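Local atomic coordinates of chintase (Rhizomucor miehei, PDB entry 5YUQ), a protein that probably hydrolyses chitin as a fungal glycoside hydrolase family 18 chitinase, with its active site formed as a tunnel. Residues L102-E107 with A126-L131; L145-P150 with D174-M179. All coordinates share one frame; numbering follows the deposited sequence.

Interaction 1: residues L102-E107 with A126-L131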
# COMPACT_ATOMS: atom_id res chain seq x y z
N LEU A 102 -13.23 -7.89 4.60
CA LEU A 102 -12.36 -7.12 5.46
C LEU A 102 -10.94 -7.26 4.95
O LEU A 102 -10.49 -8.37 4.65
CB LEU A 102 -12.42 -7.62 6.90
CG LEU A 102 -13.71 -7.37 7.67
CD1 LEU A 102 -13.71 -8.19 8.97
CD2 LEU A 102 -13.87 -5.88 7.96
N ASN A 103 -10.26 -6.13 4.83
CA ASN A 103 -8.87 -6.07 4.42
C ASN A 103 -8.06 -5.64 5.63
O ASN A 103 -8.18 -4.50 6.07
CB ASN A 103 -8.73 -5.05 3.27
CG ASN A 103 -7.28 -4.78 2.90
OD1 ASN A 103 -6.73 -3.72 3.20
ND2 ASN A 103 -6.66 -5.73 2.20
N LEU A 104 -7.24 -6.53 6.18
CA LEU A 104 -6.50 -6.18 7.39
C LEU A 104 -5.14 -5.61 7.01
O LEU A 104 -4.40 -6.22 6.24
CB LEU A 104 -6.37 -7.39 8.33
CG LEU A 104 -7.71 -8.01 8.74
CD1 LEU A 104 -7.52 -9.04 9.85
CD2 LEU A 104 -8.73 -6.95 9.13
N ASP A 105 -4.85 -4.41 7.50
CA ASP A 105 -3.66 -3.66 7.12
C ASP A 105 -2.84 -3.29 8.35
O ASP A 105 -2.59 -2.12 8.64
CB ASP A 105 -4.09 -2.40 6.33
CG ASP A 105 -2.93 -1.70 5.65
OD1 ASP A 105 -1.80 -2.22 5.61
OD2 ASP A 105 -3.15 -0.58 5.13
N TRP A 106 -2.44 -4.30 9.09
CA TRP A 106 -1.55 -4.13 10.22
C TRP A 106 -0.15 -3.82 9.71
O TRP A 106 0.45 -4.63 9.00
CB TRP A 106 -1.56 -5.44 11.02
CG TRP A 106 -0.75 -5.46 12.28
CD1 TRP A 106 0.07 -4.49 12.77
CD2 TRP A 106 -0.71 -6.54 13.23
NE1 TRP A 106 0.63 -4.90 13.96
CE2 TRP A 106 0.17 -6.16 14.26
CE3 TRP A 106 -1.33 -7.79 13.29
CZ2 TRP A 106 0.43 -6.97 15.35
CZ3 TRP A 106 -1.06 -8.61 14.37
CH2 TRP A 106 -0.19 -8.19 15.39
N GLU A 107 0.35 -2.65 10.07
CA GLU A 107 1.67 -2.22 9.63
C GLU A 107 2.54 -1.98 10.87
O GLU A 107 2.61 -0.85 11.33
CB GLU A 107 1.56 -0.94 8.78
CG GLU A 107 0.69 -1.12 7.54
CD GLU A 107 0.67 0.10 6.62
OE1 GLU A 107 1.31 1.12 6.95
OE2 GLU A 107 0.01 0.03 5.57
N ALA A 126 1.53 -15.14 14.36
CA ALA A 126 0.66 -16.27 14.68
C ALA A 126 -0.72 -15.77 15.10
O ALA A 126 -1.75 -16.36 14.75
CB ALA A 126 1.28 -17.12 15.78
N ASN A 127 -0.74 -14.68 15.86
CA ASN A 127 -1.99 -14.12 16.36
C ASN A 127 -2.81 -13.48 15.25
O ASN A 127 -4.04 -13.50 15.28
CB ASN A 127 -1.72 -13.09 17.47
CG ASN A 127 -1.24 -13.73 18.76
OD1 ASN A 127 -1.39 -14.94 18.96
ND2 ASN A 127 -0.67 -12.91 19.63
N TYR A 128 -2.11 -12.92 14.27
CA TYR A 128 -2.76 -12.36 13.08
C TYR A 128 -3.50 -13.46 12.35
O TYR A 128 -4.65 -13.29 11.95
CB TYR A 128 -1.69 -11.79 12.15
CG TYR A 128 -2.09 -10.66 11.23
CD1 TYR A 128 -3.34 -10.07 11.28
CD2 TYR A 128 -1.17 -10.18 10.32
CE1 TYR A 128 -3.66 -8.99 10.42
CE2 TYR A 128 -1.47 -9.12 9.46
CZ TYR A 128 -2.71 -8.55 9.51
OH TYR A 128 -2.97 -7.50 8.66
N LEU A 129 -2.85 -14.61 12.19
CA LEU A 129 -3.51 -15.75 11.55
C LEU A 129 -4.69 -16.22 12.39
O LEU A 129 -5.75 -16.53 11.85
CB LEU A 129 -2.52 -16.89 11.31
CG LEU A 129 -3.12 -18.13 10.64
CD1 LEU A 129 -3.86 -17.73 9.36
CD2 LEU A 129 -2.03 -19.13 10.34
N LYS A 130 -4.51 -16.25 13.71
CA LYS A 130 -5.61 -16.63 14.60
C LYS A 130 -6.80 -15.71 14.37
O LYS A 130 -7.94 -16.16 14.34
CB LYS A 130 -5.18 -16.56 16.06
CG LYS A 130 -5.98 -17.50 16.93
CD LYS A 130 -5.44 -17.56 18.35
CE LYS A 130 -6.19 -18.62 19.16
NZ LYS A 130 -6.04 -18.45 20.64
N LEU A 131 -6.52 -14.42 14.19
CA LEU A 131 -7.58 -13.46 13.89
C LEU A 131 -8.30 -13.80 12.59
O LEU A 131 -9.53 -13.79 12.55
CB LEU A 131 -7.00 -12.05 13.83
CG LEU A 131 -7.96 -10.95 13.38
CD1 LEU A 131 -9.16 -10.87 14.30
CD2 LEU A 131 -7.20 -9.63 13.37
O HOH W 1 -0.75 -6.65 7.43

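Interaction 2: residues L145-P150 with D174-M179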
# COMPACT_ATOMS: atom_id res chain seq x y z
N LEU A 145 -11.64 -12.14 2.72
CA LEU A 145 -10.66 -11.79 3.75
C LEU A 145 -9.32 -11.59 3.08
O LEU A 145 -8.77 -12.51 2.47
CB LEU A 145 -10.58 -12.87 4.82
CG LEU A 145 -11.85 -13.11 5.64
CD1 LEU A 145 -11.67 -14.27 6.61
CD2 LEU A 145 -12.24 -11.85 6.39
N THR A 146 -8.81 -10.38 3.17
CA THR A 146 -7.52 -10.08 2.57
C THR A 146 -6.67 -9.33 3.56
O THR A 146 -7.14 -8.88 4.61
CB THR A 146 -7.65 -9.23 1.28
OG1 THR A 146 -8.27 -7.97 1.59
CG2 THR A 146 -8.46 -9.96 0.23
N THR A 147 -5.39 -9.22 3.23
CA THR A 147 -4.46 -8.48 4.07
C THR A 147 -3.53 -7.69 3.17
O THR A 147 -3.12 -8.18 2.12
CB THR A 147 -3.68 -9.42 5.03
OG1 THR A 147 -2.69 -8.67 5.73
CG2 THR A 147 -2.99 -10.53 4.25
N ALA A 148 -3.25 -6.45 3.55
CA ALA A 148 -2.24 -5.65 2.86
C ALA A 148 -0.92 -5.91 3.56
O ALA A 148 -0.82 -5.77 4.78
CB ALA A 148 -2.60 -4.18 2.92
N VAL A 149 0.09 -6.29 2.79
CA VAL A 149 1.32 -6.83 3.36
C VAL A 149 2.57 -6.09 2.88
O VAL A 149 2.56 -5.48 1.81
CB VAL A 149 1.45 -8.32 3.01
CG1 VAL A 149 0.19 -9.08 3.41
CG2 VAL A 149 1.70 -8.50 1.53
N PRO A 150 3.65 -6.14 3.67
CA PRO A 150 4.92 -5.54 3.26
C PRO A 150 5.61 -6.36 2.18
O PRO A 150 5.09 -7.40 1.75
CB PRO A 150 5.75 -5.53 4.55
CG PRO A 150 5.17 -6.66 5.37
CD PRO A 150 3.70 -6.67 5.04
N ASP A 174 -7.94 -15.03 1.59
CA ASP A 174 -8.19 -15.08 0.16
C ASP A 174 -7.07 -14.47 -0.67
O ASP A 174 -6.69 -15.02 -1.70
CB ASP A 174 -9.53 -14.40 -0.17
CG ASP A 174 -10.69 -15.12 0.44
OD1 ASP A 174 -10.83 -16.34 0.17
OD2 ASP A 174 -11.43 -14.51 1.24
N ALA A 175 -6.53 -13.34 -0.23
CA ALA A 175 -5.52 -12.65 -1.02
C ALA A 175 -4.63 -11.79 -0.17
O ALA A 175 -5.05 -11.28 0.88
CB ALA A 175 -6.16 -11.81 -2.13
N PHE A 176 -3.41 -11.61 -0.65
CA PHE A 176 -2.38 -10.87 0.05
C PHE A 176 -1.98 -9.73 -0.86
O PHE A 176 -1.42 -9.95 -1.95
CB PHE A 176 -1.18 -11.78 0.33
CG PHE A 176 -1.50 -12.95 1.23
CD1 PHE A 176 -2.22 -14.03 0.76
CD2 PHE A 176 -1.07 -12.96 2.55
CE1 PHE A 176 -2.52 -15.11 1.59
CE2 PHE A 176 -1.35 -14.03 3.39
CZ PHE A 176 -2.08 -15.12 2.91
N TYR A 177 -2.28 -8.50 -0.45
CA TYR A 177 -2.05 -7.33 -1.29
C TYR A 177 -0.68 -6.75 -0.98
O TYR A 177 -0.51 -6.11 0.05
CB TYR A 177 -3.10 -6.26 -1.01
CG TYR A 177 -4.54 -6.59 -1.41
CD1 TYR A 177 -4.89 -7.83 -1.92
CD2 TYR A 177 -5.54 -5.64 -1.26
CE1 TYR A 177 -6.20 -8.12 -2.28
CE2 TYR A 177 -6.85 -5.91 -1.61
CZ TYR A 177 -7.17 -7.14 -2.12
OH TYR A 177 -8.48 -7.41 -2.47
N ILE A 178 0.30 -6.97 -1.86
CA ILE A 178 1.67 -6.52 -1.61
C ILE A 178 1.83 -5.02 -1.83
O ILE A 178 1.59 -4.50 -2.92
CB ILE A 178 2.67 -7.25 -2.52
CG1 ILE A 178 2.61 -8.76 -2.25
CG2 ILE A 178 4.08 -6.75 -2.26
CD1 ILE A 178 3.45 -9.58 -3.22
N MET A 179 2.27 -4.33 -0.78
CA MET A 179 2.46 -2.89 -0.86
C MET A 179 3.83 -2.58 -1.44
O MET A 179 4.75 -2.15 -0.74
CB MET A 179 2.25 -2.25 0.50
CG MET A 179 0.81 -2.38 0.97
SD MET A 179 0.50 -1.73 2.62
CE MET A 179 1.56 -0.28 2.62

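Interaction 1: residues L102-E107 with A126-L131
Tyr128 reaches from helix 126-131 to the backbone of Leu104 and Trp106. Its ring receives the edge of the indole: Trp106 CE3 stands over the centre of one Tyr128 face, 3.5 Å above its plane, in a T-shaped pair with planes at 70°. CG of Trp106 lies anti to the backbone N (chi1 -177°), swinging the CE3 edge over the tyrosine face. Leu104 CB comes at the tyrosine's edge, 3.8 Å from CE1 of Tyr128, while Leu104 CD1 meets Leu131 CD2 at 3.6 Å. Strand 102-105 and the helix run nearly antiparallel, at 169°, as expected where a TIM-barrel strand is covered by the helix that follows it. Residues 102-107 carry the tail of a DxxDxDxE-like signature of family 18, with Asn103 at one Asp position; Asn103, Asp105 and Glu107 point away from the helix, Leu104 and Trp106 toward it. At the phenol end, Tyr128 OH is 3.1 Å from Leu104 O, at most a weak hydrogen bond since its one proton has another acceptor in reach, and 2.7 Å from a water that also hydrogen-bonds Trp106 O. Thr147 OG1 also bonds this hydroxyl. Phe73 stacks on Trp106, and Phe132 and Phe154 meet the Tyr128 ring.

Interaction 2: residues L145-P150 with D174-M179
Asp174 OD2 is gripped twice: Leu145 N donates to it at 2.8 Å and 167°, meeting the anti lone pair of OD2, and Arg136 of helix 124-139 forms a salt bridge with the same oxygen. The carboxylate turns back toward Leu145 because CG of Asp174 sits beside its own backbone N (chi1 -64°). Asp174 N meanwhile returns a bond to Leu145 O, closing a two-bond ring at the start of the pairing. From there strands 145-149 and 175-178 run parallel, 23° apart, as adjacent staves of the TIM barrel. Thr147 straddles the register, its N bound to Ala175 O and its O taking Tyr177 N at 2.7 Å. Val149 repeats the pattern with Tyr177 O and Met179 N, although Val149 N approaches Tyr177 O from above the carbonyl plane. On the face lined by Thr146, Ala148, Ala175 and Tyr177, Thr146 CB lies over the Tyr177 ring, offset toward its rim, in a CH-pi contact 4.2 Å from the centroid. Thr146 CG2 also comes within 3.8 Å of Ala175 CB, while Thr146 OG1 is bonded to Asn103. On the other face, Thr147 CG2 presses obliquely on Phe176 CD2 at 3.5 Å. Val149 CG1 meets the edge of that ring, and Val149 CG2 lies 3.9 Å from Ile178 CG1; Ile178 packs on helix 211-220. The other branch of Thr147, OG1, bonds to Leu104 O. Ala175 N is buried here with no hydrogen-bond partner in the model. The shared grip on Asp174 OD2 probably favours its charged form and fixes the carboxylate, tying the beginning of this strand pair to the helix preceding strand 145-149.

Interaction 1 precedes interaction 2 along the chain, and their centres lie 10 Å apart. Helix 124-139 leads directly into strand 144-149, which pairs in parallel with strand 101-105 on one side and strand 175-178 on the other, so both contacts belong to consecutive beta-alpha-beta units of the family 18 TIM barrel. One fastens a strand to its covering helix; the other joins two neighbouring strands. They meet directly through the backbone bond from Leu104 N to Thr146 O, 2.8 Å. Asp105 OD1 packs 3.4 Å from Ala148 CB, which sets Asp105 beside strand 144-149, as expected for the C-terminal strand ends of a family 18 barrel, where the active site probably lies.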